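Local atomic coordinates of CdiI (PDB entry 4G6V), a protein that probably acts as an immunity protein, binding and neutralising the CdiA-CT tRNase toxin used in contact-dependent growth inhibition. Residues B[9-13]-B[14-18]; B[49-53]-B[54-58]; B[75-78]-B[79-83]. All blocks are in the same frame, centred on the assembly; numbering follows the deposited sequence.

Contact 1 of 3, residues B[9-13]-B[14-18]; sequences LSIDR and GAAES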
loop_
_atom_site.group_PDB
_atom_site.type_symbol
_atom_site.label_atom_id
_atom_site.label_comp_id
_atom_site.label_asym_id
_atom_site.label_seq_id
_atom_site.Cartn_x
_atom_site.Cartn_y
_atom_site.Cartn_z
ATOM N N LEU B 9 12.891 -7.275 7.183
ATOM C CA LEU B 9 13.469 -8.085 8.247
ATOM C C LEU B 9 14.946 -8.352 8.027
ATOM O O LEU B 9 15.411 -8.493 6.897
ATOM C CB LEU B 9 12.733 -9.418 8.379
ATOM C CG LEU B 9 11.271 -9.417 8.824
ATOM C CD1 LEU B 9 10.712 -10.817 8.741
ATOM C CD2 LEU B 9 11.115 -8.863 10.234
ATOM N N SER B 10 15.688 -8.441 9.123
ATOM C CA SER B 10 17.101 -8.742 9.044
ATOM C C SER B 10 17.294 -10.256 8.888
ATOM O O SER B 10 18.301 -10.693 8.347
ATOM C CB SER B 10 17.823 -8.214 10.274
ATOM O OG SER B 10 17.495 -8.993 11.408
ATOM N N ILE B 11 16.313 -11.046 9.335
ATOM C CA ILE B 11 16.382 -12.514 9.237
ATOM C C ILE B 11 16.020 -13.046 7.842
ATOM O O ILE B 11 15.454 -12.337 7.021
ATOM C CB ILE B 11 15.513 -13.219 10.314
ATOM C CG1 ILE B 11 14.045 -12.836 10.173
ATOM C CG2 ILE B 11 15.967 -12.816 11.690
ATOM C CD1 ILE B 11 13.131 -13.604 11.090
ATOM N N ASP B 12 16.356 -14.303 7.572
ATOM C CA ASP B 12 16.085 -14.892 6.254
ATOM C C ASP B 12 14.612 -15.283 6.070
ATOM O O ASP B 12 13.819 -15.289 7.024
ATOM C CB ASP B 12 17.018 -16.067 5.966
ATOM C CG ASP B 12 16.712 -17.284 6.830
ATOM O OD1 ASP B 12 17.002 -18.430 6.403
ATOM O OD2 ASP B 12 16.172 -17.092 7.941
ATOM N N ARG B 13 14.257 -15.582 4.830
ATOM C CA ARG B 13 12.867 -15.777 4.453
ATOM C C ARG B 13 12.183 -16.895 5.252
ATOM O O ARG B 13 11.145 -16.678 5.886
ATOM C CB ARG B 13 12.778 -16.022 2.955
ATOM C CG ARG B 13 11.380 -16.212 2.460
ATOM C CD ARG B 13 11.379 -16.972 1.174
ATOM N NE ARG B 13 12.094 -18.235 1.344
ATOM C CZ ARG B 13 11.635 -19.261 2.068
ATOM N NH1 ARG B 13 10.463 -19.154 2.698
ATOM N NH2 ARG B 13 12.343 -20.390 2.170
ATOM N N GLY B 14 12.791 -18.079 5.245
ATOM C CA GLY B 14 12.262 -19.233 5.961
ATOM C C GLY B 14 11.966 -18.983 7.432
ATOM O O GLY B 14 10.867 -19.279 7.915
ATOM N N ALA B 15 12.945 -18.438 8.148
ATOM C CA ALA B 15 12.778 -18.145 9.566
ATOM C C ALA B 15 11.671 -17.118 9.762
ATOM O O ALA B 15 10.807 -17.273 10.634
ATOM C CB ALA B 15 14.102 -17.645 10.181
ATOM N N ALA B 16 11.709 -16.069 8.940
ATOM C CA ALA B 16 10.699 -15.015 8.969
ATOM C C ALA B 16 9.306 -15.628 8.927
ATOM O O ALA B 16 8.413 -15.262 9.703
ATOM C CB ALA B 16 10.898 -14.053 7.794
ATOM N N GLU B 17 9.136 -16.576 8.017
ATOM C CA GLU B 17 7.841 -17.205 7.805
ATOM C C GLU B 17 7.445 -18.045 9.020
ATOM O O GLU B 17 6.347 -17.912 9.557
ATOM C CB GLU B 17 7.875 -18.043 6.527
ATOM C CG GLU B 17 6.513 -18.311 5.943
ATOM C CD GLU B 17 5.838 -17.068 5.383
ATOM O OE1 GLU B 17 6.239 -16.598 4.288
ATOM O OE2 GLU B 17 4.887 -16.579 6.034
ATOM N N SER B 18 8.350 -18.906 9.460
ATOM C CA SER B 18 8.139 -19.632 10.705
ATOM C C SER B 18 7.629 -18.696 11.812
ATOM O O SER B 18 6.618 -18.983 12.454
ATOM C CB SER B 18 9.420 -20.360 11.136
ATOM O OG SER B 18 9.379 -20.664 12.526
#
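D12 and R13 hand the loop over to the helix through two successive i to i+4 backbone bonds, A16 N to D12 O (3.0 Å) and E17 N to R13 O (2.9 Å). On the inner side, L9 reaches the first turn with one methyl, its CD1 ending 3.4 Å from A16 CB. I11 approaches the same alanine with the far end of its CG1 branch, placing CD1 3.5 Å from A16 CA and 4.3 Å from A15 CB. This is the turn from strand 4-9 into helix 13-26, with D12 at the N-cap; beyond it, L9 also packs on F62 of the neighbouring strand, and I11 O accepts a bond from S60 OG. D12 carries CG between its backbone N and carbonyl carbon (chi1 70°), which brings OD2 alongside the A15 methyl. R13 bends its chain at chi3 (55°) and folds back along the first turn, laying one guanidinium face over the backbone of G14, CZ 3.6 Å from G14 N. R13 NH1 stays 5.2 Å from E17 OE1, too far for a salt bridge; that carboxylate oxygen is bonded instead to V40 N.

Contact 2 of 3, residues B[49-53]-B[54-58]; sequences EIAAE and HGLVA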
loop_
_atom_site.group_PDB
_atom_site.type_symbol
_atom_site.label_atom_id
_atom_site.label_comp_id
_atom_site.label_asym_id
_atom_site.label_seq_id
_atom_site.Cartn_x
_atom_site.Cartn_y
_atom_site.Cartn_z
ATOM N N GLU B 49 17.973 -1.402 -0.431
ATOM C CA GLU B 49 18.418 -0.027 -0.497
ATOM C C GLU B 49 17.581 0.859 0.436
ATOM O O GLU B 49 18.129 1.624 1.241
ATOM C CB GLU B 49 18.344 0.472 -1.935
ATOM C CG GLU B 49 19.032 1.801 -2.172
ATOM C CD GLU B 49 18.888 2.266 -3.604
ATOM O OE1 GLU B 49 18.011 1.722 -4.316
ATOM O OE2 GLU B 49 19.659 3.165 -4.014
ATOM N N ILE B 50 16.261 0.734 0.325
ATOM C CA ILE B 50 15.324 1.491 1.154
ATOM C C ILE B 50 15.451 1.133 2.634
ATOM O O ILE B 50 15.497 2.023 3.473
ATOM C CB ILE B 50 13.853 1.292 0.696
ATOM C CG1 ILE B 50 13.634 1.818 -0.728
ATOM C CG2 ILE B 50 12.889 1.982 1.642
ATOM C CD1 ILE B 50 12.208 1.642 -1.223
ATOM N N ALA B 51 15.536 -0.156 2.961
ATOM C CA ALA B 51 15.774 -0.572 4.353
ATOM C C ALA B 51 17.061 0.016 4.957
ATOM O O ALA B 51 17.100 0.352 6.147
ATOM C CB ALA B 51 15.778 -2.094 4.487
ATOM N N ALA B 52 18.101 0.144 4.135
ATOM C CA ALA B 52 19.403 0.591 4.618
ATOM C C ALA B 52 19.462 2.103 4.862
ATOM O O ALA B 52 20.307 2.576 5.615
ATOM C CB ALA B 52 20.520 0.147 3.682
ATOM N N GLU B 53 18.572 2.848 4.223
ATOM C CA GLU B 53 18.397 4.274 4.507
ATOM C C GLU B 53 17.771 4.509 5.884
ATOM O O GLU B 53 17.929 5.581 6.464
ATOM C CB GLU B 53 17.522 4.946 3.443
ATOM C CG GLU B 53 18.292 5.487 2.252
ATOM C CD GLU B 53 17.455 5.542 0.982
ATOM O OE1 GLU B 53 16.250 5.882 1.064
ATOM O OE2 GLU B 53 17.994 5.235 -0.106
ATOM N N HIS B 54 17.068 3.497 6.396
ATOM C CA HIS B 54 16.460 3.554 7.725
ATOM C C HIS B 54 17.164 2.679 8.753
ATOM O O HIS B 54 16.542 2.244 9.724
ATOM C CB HIS B 54 15.010 3.119 7.645
ATOM C CG HIS B 54 14.215 3.868 6.633
ATOM N ND1 HIS B 54 14.172 3.517 5.302
ATOM C CD2 HIS B 54 13.407 4.961 6.752
ATOM C CE1 HIS B 54 13.380 4.350 4.644
ATOM N NE2 HIS B 54 12.909 5.237 5.512
ATOM N N GLY B 55 18.446 2.399 8.529
ATOM C CA GLY B 55 19.272 1.720 9.509
ATOM C C GLY B 55 19.450 0.215 9.381
ATOM O O GLY B 55 20.352 -0.344 10.008
ATOM N N LEU B 56 18.620 -0.434 8.563
ATOM C CA LEU B 56 18.492 -1.893 8.583
ATOM C C LEU B 56 19.029 -2.575 7.340
ATOM O O LEU B 56 18.772 -2.141 6.217
ATOM C CB LEU B 56 17.029 -2.290 8.788
ATOM C CG LEU B 56 16.675 -3.772 8.835
ATOM C CD1 LEU B 56 16.678 -4.253 10.253
ATOM C CD2 LEU B 56 15.319 -3.967 8.272
ATOM N N VAL B 57 19.783 -3.646 7.567
ATOM C CA VAL B 57 20.206 -4.598 6.535
ATOM C C VAL B 57 19.126 -5.685 6.351
ATOM O O VAL B 57 19.012 -6.611 7.154
ATOM C CB VAL B 57 21.556 -5.268 6.939
ATOM C CG1 VAL B 57 22.115 -6.128 5.802
ATOM C CG2 VAL B 57 22.565 -4.216 7.363
ATOM N N ALA B 58 18.323 -5.564 5.305
ATOM C CA ALA B 58 17.192 -6.482 5.115
ATOM C C ALA B 58 17.577 -7.720 4.309
ATOM O O ALA B 58 18.286 -7.621 3.303
ATOM C CB ALA B 58 16.003 -5.758 4.453
#
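A51 and L56 are joined by the bond that closes the end of helix 45-53: L56 N donates to A51 O at 3.0 Å. The same oxygen also takes H54 N at 3.2 Å, and the two donors come from opposite faces of its carbonyl plane, well off it on each side. One residue on, G55 N reaches back to A52 O at 3.5 Å, a weak bond. The i to i+5 bond outside, the weak i to i+3 bond within it and G55 at a positive phi of 96° make a Schellman motif, and the apolar contact that usually goes with it is present as A51 CB against L56 CD2, 4.2 Å apart. A58 comes round to the same methyl, its CB 3.7 Å from A51 CB, and Y8 of strand 4-9 packs on all three residues.

I50 O takes a weak backbone bond from E53 N and its stronger one from a side chain. H54 has CG anti to its carbonyl carbon (chi1 -54°), which turns the ring back along the helix so that ND1 donates to I50 O at 2.7 Å, with the acceptor close to the ring plane. The ring lies beside I50, whose CG2 is 3.9 Å from H54 CE1; I50 itself packs on N113 of the toxin chain. The imidazole thus serves one last-turn carbonyl, which implies a hydrogen on H54 ND1.

Contact 3 of 3, residues B[75-78]-B[79-83]; sequences IPIV and SKILV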
loop_
_atom_site.group_PDB
_atom_site.type_symbol
_atom_site.label_atom_id
_atom_site.label_comp_id
_atom_site.label_asym_id
_atom_site.label_seq_id
_atom_site.Cartn_x
_atom_site.Cartn_y
_atom_site.Cartn_z
ATOM N N ILE B 75 -3.359 0.099 13.123
ATOM C CA ILE B 75 -2.030 0.020 12.528
ATOM C C ILE B 75 -0.883 0.067 13.554
ATOM O O ILE B 75 0.009 -0.770 13.506
ATOM C CB ILE B 75 -1.851 1.032 11.373
ATOM C CG1 ILE B 75 -2.560 0.507 10.126
ATOM C CG2 ILE B 75 -0.395 1.284 11.075
ATOM C CD1 ILE B 75 -2.700 1.531 8.981
ATOM N N PRO B 76 -0.916 1.021 14.501
ATOM C CA PRO B 76 0.124 1.110 15.538
ATOM C C PRO B 76 0.173 -0.092 16.476
ATOM O O PRO B 76 1.250 -0.430 16.984
ATOM C CB PRO B 76 -0.285 2.356 16.345
ATOM C CG PRO B 76 -1.170 3.121 15.464
ATOM C CD PRO B 76 -1.887 2.124 14.606
ATOM N N ILE B 77 -0.973 -0.710 16.742
ATOM C CA ILE B 77 -0.983 -1.918 17.569
ATOM C C ILE B 77 -0.516 -3.144 16.769
ATOM O O ILE B 77 0.223 -3.994 17.282
ATOM C CB ILE B 77 -2.358 -2.196 18.188
ATOM C CG1 ILE B 77 -2.336 -3.493 18.987
ATOM C CG2 ILE B 77 -3.392 -2.345 17.124
ATOM C CD1 ILE B 77 -3.722 -4.039 19.265
ATOM N N VAL B 78 -0.941 -3.224 15.514
ATOM C CA VAL B 78 -0.428 -4.244 14.608
ATOM C C VAL B 78 1.088 -4.129 14.453
ATOM O O VAL B 78 1.802 -5.129 14.492
ATOM C CB VAL B 78 -1.083 -4.158 13.229
ATOM C CG1 VAL B 78 -0.240 -4.874 12.222
ATOM C CG2 VAL B 78 -2.484 -4.748 13.275
ATOM N N SER B 79 1.580 -2.905 14.299
ATOM C CA SER B 79 3.017 -2.679 14.170
ATOM C C SER B 79 3.773 -3.215 15.365
ATOM O O SER B 79 4.801 -3.878 15.220
ATOM C CB SER B 79 3.314 -1.199 13.997
ATOM O OG SER B 79 2.848 -0.773 12.737
ATOM N N LYS B 80 3.259 -2.924 16.554
ATOM C CA LYS B 80 3.889 -3.371 17.792
ATOM C C LYS B 80 3.882 -4.905 17.900
ATOM O O LYS B 80 4.903 -5.507 18.218
ATOM C CB LYS B 80 3.210 -2.709 18.993
ATOM C CG LYS B 80 3.524 -3.370 20.300
ATOM C CD LYS B 80 2.295 -3.451 21.189
ATOM C CE LYS B 80 2.235 -4.788 21.939
ATOM N NZ LYS B 80 3.435 -5.045 22.793
ATOM N N ILE B 81 2.739 -5.529 17.606
ATOM C CA ILE B 81 2.612 -6.989 17.599
ATOM C C ILE B 81 3.673 -7.631 16.702
ATOM O O ILE B 81 4.199 -8.719 16.999
ATOM C CB ILE B 81 1.190 -7.419 17.140
ATOM C CG1 ILE B 81 0.179 -7.230 18.271
ATOM C CG2 ILE B 81 1.149 -8.864 16.671
ATOM C CD1 ILE B 81 -1.273 -7.384 17.827
ATOM N N LEU B 82 3.990 -6.950 15.605
ATOM C CA LEU B 82 4.991 -7.448 14.664
ATOM C C LEU B 82 6.435 -7.301 15.206
ATOM O O LEU B 82 7.210 -8.238 15.170
ATOM C CB LEU B 82 4.810 -6.807 13.275
ATOM C CG LEU B 82 3.542 -7.133 12.455
ATOM C CD1 LEU B 82 3.578 -6.459 11.089
ATOM C CD2 LEU B 82 3.313 -8.651 12.269
ATOM N N VAL B 83 6.779 -6.133 15.729
ATOM C CA VAL B 83 8.080 -5.914 16.371
ATOM C C VAL B 83 8.361 -6.983 17.449
ATOM O O VAL B 83 9.508 -7.421 17.643
ATOM C CB VAL B 83 8.143 -4.487 17.032
ATOM C CG1 VAL B 83 9.388 -4.323 17.899
ATOM C CG2 VAL B 83 8.053 -3.358 16.002
#
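The flat groups that matter between I75-V78 and S79-V83 are peptide carbonyls, and that of I75 takes two donors from one residue: S79 N approaches its oxygen at 2.8 Å, tilted 20° from the carbonyl plane, while S79 OG stands well above the plane at 2.9 Å. At P76 the carbonyl is likewise met from above its plane, by K80 N at 3.2 Å. The acceptors at I77 and V78 are approached nearer their planes, by I81 N and L82 N in turn.

These four successive i to i+4 bonds are the opening turns of helix 75-84, which lies against the antiparallel sheet. P76 is the second residue of the helix, where a proline costs no helix bond, since the N-H groups of a first turn have no acceptor within the helix and proline has none to give. The serine hydroxyl is placed by its first torsion: with OG anti to the carbonyl carbon (chi1 -69°) it swings back to the carbonyl one turn earlier, so a buried polar atom is satisfied by its own helix. Round it the surroundings are apolar: S79 touches L5 and I93 of two neighbouring strands, and I75, on the same side, packs on L5 and also on T59 of the toxin chain.

Two further pairs continue along the helix. I77 and I81 lie side by side and point the same way, I77 CG1 4.2 Å from I81 CD1, and I81 goes on to L30 and F31 of helix 28-34. V78, which also meets L30, sends CG1 anti to its backbone N (chi1 161°) towards the next turn, ending 4.3 Å from L82 CD1.

In the fold
Along the chain the contacts come in series: contact 1 leads from strand 4-9 into helix 13-26, contact 2 leads from helix 45-53 towards strand 60-66, and contact 3 lies within helix 75-84. All three border one antiparallel sheet. Contact 2 packs on Y8, L92 and L94, contact 3 on L5, C7 and I93, so helices 45-53 and 75-84 cover opposite faces. Contacts 1 and 2 have centres about 16 Å apart yet touch, L9 O being 3.7 Å from A58 CB, where neighbouring strands end and begin. Contact 3 touches neither, its centre about 17 Å from contact 1's and about 19 Å from contact 2's. Through I50 and I75 both helices meet the toxin.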